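Local structure of membrane-bound lytic murein transglycosylase A (Burkholderia pseudomallei, 6QK4) at residues V265-P277 with G314-D326. The protein probably cleaves the glycosidic bond between MurNAc and GlcNAc in peptidoglycan, leaving a 1,6-anhydro bond in the MurNAc residue. Sequence-based numbering, arbitrary orientation.
Sequences VPLTPERSIAVDP and GGVRADYFWGLGD
Ala274 and Asp319 face each other as an antiparallel hydrogen-bonded pair, Ala274 N reaching Asp319 O at 2.9 Å and Asp319 N returning to Ala274 O. Ile273 and Tyr320 form the adjoining non-hydrogen-bonded pair, after which Phe321 N donates to Ser272 O at 3.1 Å. A loop beside a short strand can continue its contact with the partner strand: residues 268-271 form a turn closed by Arg271 N to Thr268 O, and Glu270, within it, still gives its N-H to Phe321 O at 2.8 Å, with an N-H...O angle of 154°.

Side chains fill in the contact along this loop. Tyr320 OH donates over 2.8 Å to Glu270 OE1, which accepts through its anti lone pair and lies near the plane of the ring, at its edge; the carboxylate plane is turned 71° from the phenol. Glu270 also lies against the Trp322 indole, CD to CZ3 3.5 Å, while a water joins its OE2 to Trp322 O, so both carboxylate oxygens are engaged. Tyr320 CE2 sits over one face of the Trp322 indole. Phe321, with CG anti to the backbone N (chi1 179°), projects its ring between Leu267, whose CB makes a CH-pi contact over one face, and the backbone N of Gly323 over the other. Pro269 packs alongside, its CB 3.7 Å from Gly323 CA.

At the far end Asp276 OD2 accepts from Gly314 N at 3.0 Å, and a second water links Asp276 N with the carbonyls of Gly315 and Arg317. Ser272 OG binds Gln306, and Asp319 OD1 binds Thr104 of strand 101-114, which flanks 317-324 in parallel. Strand 272-274 lies between antiparallel 317-324 and parallel 298-307, where Ile273 bonds through its backbone to Phe304 and Gln306, consistent with part of a double-psi beta-barrel, the clan of the 3D domain. Thr268 and Arg271 touch Ala47 of helix 44-55.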
ATOM      1  N   VAL A 265      11.458   4.744   7.641  1.00 23.27           N
ATOM      2  CA  VAL A 265      10.507   5.427   8.508  1.00 24.76           C
ATOM      3  C   VAL A 265       9.141   4.814   8.292  1.00 21.31           C
ATOM      4  O   VAL A 265       8.843   4.333   7.196  1.00 22.03           O
ATOM      5  CB  VAL A 265      10.493   6.956   8.253  1.00 24.51           C
ATOM      6  CG1 VAL A 265      11.860   7.501   8.549  1.00 23.96           C
ATOM      7  CG2 VAL A 265      10.088   7.309   6.812  1.00 26.27           C
ATOM      8  N   PRO A 266       8.268   4.875   9.285  1.00 24.62           N
ATOM      9  CA  PRO A 266       6.879   4.410   9.094  1.00 26.36           C
ATOM     10  C   PRO A 266       6.186   5.190   7.977  1.00 24.09           C
ATOM     11  O   PRO A 266       6.269   6.424   7.914  1.00 24.63           O
ATOM     12  CB  PRO A 266       6.214   4.725  10.436  1.00 29.59           C
ATOM     13  CG  PRO A 266       7.318   4.885  11.422  1.00 29.54           C
ATOM     14  CD  PRO A 266       8.529   5.394  10.640  1.00 26.50           C
ATOM     15  N   LEU A 267       5.519   4.471   7.097  1.00 21.31           N
ATOM     16  CA  LEU A 267       4.711   5.107   6.026  1.00 19.47           C
ATOM     17  C   LEU A 267       3.458   5.774   6.581  1.00 24.15           C
ATOM     18  O   LEU A 267       2.822   5.279   7.512  1.00 25.31           O
ATOM     19  CB  LEU A 267       4.319   4.053   4.990  1.00 24.16           C
ATOM     20  CG  LEU A 267       5.485   3.252   4.400  1.00 23.16           C
ATOM     21  CD1 LEU A 267       5.029   2.184   3.420  1.00 27.00           C
ATOM     22  CD2 LEU A 267       6.386   4.230   3.689  1.00 24.99           C
ATOM     23  N   THR A 268       3.038   6.896   5.931  1.00 19.77           N
ATOM     24  CA  THR A 268       1.818   7.587   6.346  1.00 20.09           C
ATOM     25  C   THR A 268       0.706   7.328   5.333  1.00 21.41           C
ATOM     26  O   THR A 268       0.905   7.557   4.126  1.00 22.31           O
ATOM     27  CB  THR A 268       2.116   9.087   6.414  1.00 17.26           C
ATOM     28  OG1 THR A 268       3.156   9.291   7.361  1.00 19.95           O
ATOM     29  CG2 THR A 268       0.844   9.871   6.899  1.00 22.85           C
ATOM     30  N   PRO A 269      -0.455   6.835   5.743  1.00 20.23           N
ATOM     31  CA  PRO A 269      -1.530   6.568   4.770  1.00 19.94           C
ATOM     32  C   PRO A 269      -1.840   7.787   3.915  1.00 23.25           C
ATOM     33  O   PRO A 269      -2.018   8.883   4.429  1.00 24.58           O
ATOM     34  CB  PRO A 269      -2.729   6.197   5.654  1.00 22.60           C
ATOM     35  CG  PRO A 269      -2.065   5.503   6.917  1.00 22.49           C
ATOM     36  CD  PRO A 269      -0.794   6.421   7.120  1.00 22.55           C
ATOM     37  N   GLU A 270      -1.973   7.572   2.610  1.00 20.65           N
ATOM     38  CA  GLU A 270      -2.240   8.624   1.606  1.00 19.13           C
ATOM     39  C   GLU A 270      -1.253   9.777   1.606  1.00 19.18           C
ATOM     40  O   GLU A 270      -1.544  10.842   1.013  1.00 20.33           O
ATOM     41  CB  GLU A 270      -3.669   9.142   1.744  1.00 20.03           C
ATOM     42  CG  GLU A 270      -4.661   7.987   1.554  1.00 23.91           C
ATOM     43  CD  GLU A 270      -6.054   8.510   1.068  1.00 31.14           C
ATOM     44  OE1 GLU A 270      -6.157   9.181  -0.010  1.00 27.76           O
ATOM     45  OE2 GLU A 270      -7.026   8.226   1.809  1.00 33.90           O
ATOM     46  N   ARG A 271      -0.040   9.588   2.169  1.00 17.39           N
ATOM     47  CA  ARG A 271       0.969  10.628   2.088  1.00 17.83           C
ATOM     48  C   ARG A 271       2.331  10.053   1.762  1.00 18.59           C
ATOM     49  O   ARG A 271       3.313  10.806   1.811  1.00 20.42           O
ATOM     50  CB  ARG A 271       1.098  11.429   3.399  1.00 17.61           C
ATOM     51  CG  ARG A 271      -0.163  12.285   3.754  1.00 20.33           C
ATOM     52  CD  ARG A 271      -0.253  13.464   2.760  1.00 18.35           C
ATOM     53  NE  ARG A 271      -1.527  14.146   2.988  1.00 21.63           N
ATOM     54  CZ  ARG A 271      -1.979  15.110   2.190  1.00 21.04           C
ATOM     55  NH1 ARG A 271      -1.206  15.479   1.168  1.00 20.78           N
ATOM     56  NH2 ARG A 271      -3.227  15.662   2.399  1.00 20.89           N
ATOM     57  N   SER A 272       2.434   8.733   1.516  1.00 20.55           N
ATOM     58  CA  SER A 272       3.689   8.089   1.166  1.00 20.28           C
ATOM     59  C   SER A 272       3.500   7.361  -0.134  1.00 16.67           C
ATOM     60  O   SER A 272       2.438   6.757  -0.352  1.00 17.54           O
ATOM     61  CB  SER A 272       4.113   7.038   2.219  1.00 21.87           C
ATOM     62  OG  SER A 272       4.453   7.622   3.458  1.00 22.33           O
ATOM     63  N   ILE A 273       4.487   7.431  -1.021  1.00 19.05           N
ATOM     64  CA  ILE A 273       4.465   6.624  -2.236  1.00 18.10           C
ATOM     65  C   ILE A 273       5.757   5.801  -2.335  1.00 17.99           C
ATOM     66  O   ILE A 273       6.822   6.176  -1.830  1.00 17.65           O
ATOM     67  CB  ILE A 273       4.309   7.458  -3.515  1.00 17.92           C
ATOM     68  CG1 ILE A 273       5.374   8.582  -3.597  1.00 18.59           C
ATOM     69  CG2 ILE A 273       2.795   7.915  -3.671  1.00 16.77           C
ATOM     70  CD1 ILE A 273       5.369   9.243  -5.025  1.00 17.54           C
ATOM     71  N   ALA A 274       5.620   4.618  -2.947  1.00 19.23           N
ATOM     72  CA  ALA A 274       6.765   3.886  -3.441  1.00 23.34           C
ATOM     73  C   ALA A 274       7.094   4.331  -4.870  1.00 18.83           C
ATOM     74  O   ALA A 274       6.182   4.569  -5.693  1.00 22.53           O
ATOM     75  CB  ALA A 274       6.466   2.377  -3.408  1.00 21.13           C
ATOM     76  N   VAL A 275       8.403   4.498  -5.141  1.00 21.57           N
ATOM     77  CA  VAL A 275       8.910   5.003  -6.417  1.00 20.53           C
ATOM     78  C   VAL A 275      10.031   4.104  -6.950  1.00 20.45           C
ATOM     79  O   VAL A 275      10.565   3.244  -6.256  1.00 21.67           O
ATOM     80  CB  VAL A 275       9.429   6.450  -6.327  1.00 19.18           C
ATOM     81  CG1 VAL A 275       8.308   7.348  -5.959  1.00 21.96           C
ATOM     82  CG2 VAL A 275      10.581   6.515  -5.260  1.00 21.54           C
ATOM     83  N   ASP A 276      10.434   4.386  -8.186  1.00 20.54           N
ATOM     84  CA  ASP A 276      11.690   3.826  -8.712  1.00 22.67           C
ATOM     85  C   ASP A 276      12.786   4.795  -8.276  1.00 24.94           C
ATOM     86  O   ASP A 276      12.822   5.950  -8.722  1.00 21.95           O
ATOM     87  CB  ASP A 276      11.610   3.694 -10.250  1.00 23.06           C
ATOM     88  CG  ASP A 276      12.938   3.254 -10.885  1.00 27.57           C
ATOM     89  OD1 ASP A 276      13.973   3.326 -10.175  1.00 24.79           O
ATOM     90  OD2 ASP A 276      12.914   2.839 -12.084  1.00 29.37           O
ATOM     91  N   PRO A 277      13.647   4.420  -7.321  1.00 24.33           N
ATOM     92  CA  PRO A 277      14.474   5.458  -6.673  1.00 23.98           C
ATOM     93  C   PRO A 277      15.545   6.016  -7.597  1.00 21.93           C
ATOM     94  O   PRO A 277      16.094   7.067  -7.296  1.00 24.70           O
ATOM     95  CB  PRO A 277      15.090   4.724  -5.452  1.00 24.70           C
ATOM     96  CG  PRO A 277      15.215   3.296  -5.964  1.00 22.96           C
ATOM     97  CD  PRO A 277      13.917   3.070  -6.805  1.00 23.65           C
ATOM     98  N   GLY A 314      10.326   2.835 -13.590  1.00 25.66           N
ATOM     99  CA  GLY A 314      10.083   3.798 -14.636  1.00 26.65           C
ATOM    100  C   GLY A 314      10.298   5.213 -14.152  1.00 25.18           C
ATOM    101  O   GLY A 314      10.948   5.454 -13.118  1.00 24.47           O
ATOM    102  N   GLY A 315       9.725   6.171 -14.870  1.00 27.01           N
ATOM    103  CA  GLY A 315       9.921   7.566 -14.523  1.00 24.49           C
ATOM    104  C   GLY A 315       8.755   8.061 -13.692  1.00 21.59           C
ATOM    105  O   GLY A 315       8.738   8.058 -12.448  1.00 20.79           O
ATOM    106  N   VAL A 316       7.733   8.511 -14.411  1.00 19.26           N
ATOM    107  CA  VAL A 316       6.519   8.976 -13.736  1.00 19.63           C
ATOM    108  C   VAL A 316       5.773   7.718 -13.392  1.00 20.14           C
ATOM    109  O   VAL A 316       4.977   7.197 -14.190  1.00 19.30           O
ATOM    110  CB  VAL A 316       5.681   9.905 -14.633  1.00 19.72           C
ATOM    111  CG1 VAL A 316       4.385  10.412 -13.870  1.00 19.09           C
ATOM    112  CG2 VAL A 316       6.550  11.128 -15.099  1.00 20.32           C
ATOM    113  N   ARG A 317       6.031   7.201 -12.202  1.00 18.83           N
ATOM    114  CA  ARG A 317       5.483   5.908 -11.790  1.00 19.35           C
ATOM    115  C   ARG A 317       5.409   5.923 -10.268  1.00 19.12           C
ATOM    116  O   ARG A 317       6.434   6.199  -9.611  1.00 18.93           O
ATOM    117  CB  ARG A 317       6.420   4.793 -12.254  1.00 19.14           C
ATOM    118  CG  ARG A 317       5.884   3.410 -11.918  1.00 20.51           C
ATOM    119  CD  ARG A 317       4.621   3.076 -12.805  1.00 22.79           C
ATOM    120  NE  ARG A 317       4.225   1.666 -12.486  1.00 23.54           N
ATOM    121  CZ  ARG A 317       3.393   1.286 -11.509  1.00 26.62           C
ATOM    122  NH1 ARG A 317       2.782   2.169 -10.770  1.00 22.73           N
ATOM    123  NH2 ARG A 317       3.179  -0.009 -11.248  1.00 25.96           N
ATOM    124  N   ALA A 318       4.263   5.543  -9.695  1.00 18.81           N
ATOM    125  CA  ALA A 318       4.200   5.511  -8.241  1.00 20.67           C
ATOM    126  C   ALA A 318       3.274   4.388  -7.777  1.00 19.50           C
ATOM    127  O   ALA A 318       2.258   4.078  -8.443  1.00 20.46           O
ATOM    128  CB  ALA A 318       3.736   6.869  -7.710  1.00 24.82           C
ATOM    129  N   ASP A 319       3.588   3.836  -6.587  1.00 20.50           N
ATOM    130  CA  ASP A 319       2.630   3.014  -5.832  1.00 22.42           C
ATOM    131  C   ASP A 319       2.111   3.850  -4.650  1.00 20.22           C
ATOM    132  O   ASP A 319       2.891   4.246  -3.779  1.00 20.85           O
ATOM    133  CB  ASP A 319       3.310   1.736  -5.313  1.00 20.72           C
ATOM    134  CG  ASP A 319       2.485   0.473  -5.526  1.00 23.03           C
ATOM    135  OD1 ASP A 319       1.393   0.462  -6.117  1.00 26.67           O
ATOM    136  OD2 ASP A 319       2.932  -0.604  -5.053  1.00 25.88           O
ATOM    137  N   TYR A 320       0.815   4.143  -4.634  1.00 20.47           N
ATOM    138  CA  TYR A 320       0.226   5.015  -3.607  1.00 20.65           C
ATOM    139  C   TYR A 320      -0.124   4.192  -2.360  1.00 22.52           C
ATOM    140  O   TYR A 320      -0.893   3.219  -2.464  1.00 23.24           O
ATOM    141  CB  TYR A 320      -1.034   5.634  -4.224  1.00 20.52           C
ATOM    142  CG  TYR A 320      -1.756   6.693  -3.461  1.00 20.71           C
ATOM    143  CD1 TYR A 320      -1.263   7.995  -3.429  1.00 23.44           C
ATOM    144  CD2 TYR A 320      -2.907   6.426  -2.804  1.00 21.21           C
ATOM    145  CE1 TYR A 320      -1.948   8.988  -2.733  1.00 24.89           C
ATOM    146  CE2 TYR A 320      -3.642   7.409  -2.148  1.00 23.94           C
ATOM    147  CZ  TYR A 320      -3.143   8.689  -2.106  1.00 24.97           C
ATOM    148  OH  TYR A 320      -3.843   9.656  -1.424  1.00 24.66           O
ATOM    149  N   PHE A 321       0.417   4.571  -1.197  1.00 18.95           N
ATOM    150  CA  PHE A 321       0.139   3.803   0.021  1.00 18.55           C
ATOM    151  C   PHE A 321      -1.202   4.227   0.584  1.00 20.50           C
ATOM    152  O   PHE A 321      -1.334   5.334   1.111  1.00 20.22           O
ATOM    153  CB  PHE A 321       1.258   3.978   1.053  1.00 17.94           C
ATOM    154  CG  PHE A 321       1.012   3.228   2.312  1.00 20.64           C
ATOM    155  CD1 PHE A 321       0.924   1.848   2.296  1.00 21.00           C
ATOM    156  CD2 PHE A 321       0.872   3.897   3.516  1.00 21.76           C
ATOM    157  CE1 PHE A 321       0.703   1.144   3.487  1.00 22.16           C
ATOM    158  CE2 PHE A 321       0.660   3.232   4.693  1.00 21.67           C
ATOM    159  CZ  PHE A 321       0.612   1.820   4.696  1.00 22.92           C
ATOM    160  N   TRP A 322      -2.206   3.339   0.473  1.00 20.06           N
ATOM    161  CA  TRP A 322      -3.550   3.639   0.967  1.00 24.73           C
ATOM    162  C   TRP A 322      -3.706   3.488   2.470  1.00 24.61           C
ATOM    163  O   TRP A 322      -4.638   4.090   3.022  1.00 27.29           O
ATOM    164  CB  TRP A 322      -4.583   2.754   0.228  1.00 21.63           C
ATOM    165  CG  TRP A 322      -4.943   3.298  -1.080  1.00 20.73           C
ATOM    166  CD1 TRP A 322      -4.436   2.923  -2.300  1.00 20.62           C
ATOM    167  CD2 TRP A 322      -5.848   4.375  -1.335  1.00 22.55           C
ATOM    168  NE1 TRP A 322      -5.003   3.653  -3.282  1.00 21.92           N
ATOM    169  CE2 TRP A 322      -5.868   4.567  -2.732  1.00 22.98           C
ATOM    170  CE3 TRP A 322      -6.645   5.189  -0.524  1.00 25.88           C
ATOM    171  CZ2 TRP A 322      -6.672   5.531  -3.349  1.00 25.26           C
ATOM    172  CZ3 TRP A 322      -7.430   6.159  -1.140  1.00 26.60           C
ATOM    173  CH2 TRP A 322      -7.448   6.304  -2.541  1.00 27.09           C
ATOM    174  N   GLY A 323      -2.785   2.797   3.186  1.00 23.23           N
ATOM    175  CA  GLY A 323      -3.004   2.689   4.605  1.00 22.87           C
ATOM    176  C   GLY A 323      -3.165   1.232   5.047  1.00 26.33           C
ATOM    177  O   GLY A 323      -2.742   0.310   4.331  1.00 25.51           O
ATOM    178  N   LEU A 324      -3.758   1.031   6.226  1.00 27.19           N
ATOM    179  CA  LEU A 324      -3.894  -0.275   6.866  1.00 30.68           C
ATOM    180  C   LEU A 324      -5.323  -0.779   6.757  1.00 27.58           C
ATOM    181  O   LEU A 324      -6.283  -0.020   6.928  1.00 30.50           O
ATOM    182  CB  LEU A 324      -3.562  -0.248   8.363  1.00 32.58           C
ATOM    183  CG  LEU A 324      -2.206   0.277   8.830  1.00 44.08           C
ATOM    184  CD1 LEU A 324      -2.043   0.020  10.328  1.00 48.93           C
ATOM    185  CD2 LEU A 324      -1.126  -0.395   8.100  1.00 47.29           C
ATOM    186  N   GLY A 325      -5.472  -2.082   6.531  1.00 30.87           N
ATOM    187  CA  GLY A 325      -6.779  -2.702   6.630  1.00 29.14           C
ATOM    188  C   GLY A 325      -7.482  -2.885   5.293  1.00 31.63           C
ATOM    189  O   GLY A 325      -6.984  -2.513   4.226  1.00 28.13           O
ATOM    190  N   ASP A 326      -8.686  -3.483   5.364  1.00 30.84           N
ATOM    191  CA  ASP A 326      -9.284  -3.983   4.134  1.00 29.75           C
ATOM    192  C   ASP A 326      -9.941  -2.923   3.284  1.00 30.32           C
ATOM    193  O   ASP A 326     -10.008  -3.086   2.063  1.00 31.52           O
ATOM    194  CB  ASP A 326     -10.267  -5.117   4.444  1.00 35.95           C
ATOM    195  CG  ASP A 326      -9.517  -6.393   4.742  1.00 44.33           C
ATOM    196  OD1 ASP A 326      -8.330  -6.454   4.300  1.00 49.86           O
ATOM    197  OD2 ASP A 326     -10.062  -7.289   5.427  1.00 44.24           O
TER
HETATM  198  O   HOH W   1      -6.825   5.521   3.220  1.00 42.47           O
HETATM  199  O   HOH W   2       9.181   6.291 -10.015  1.00 20.87           O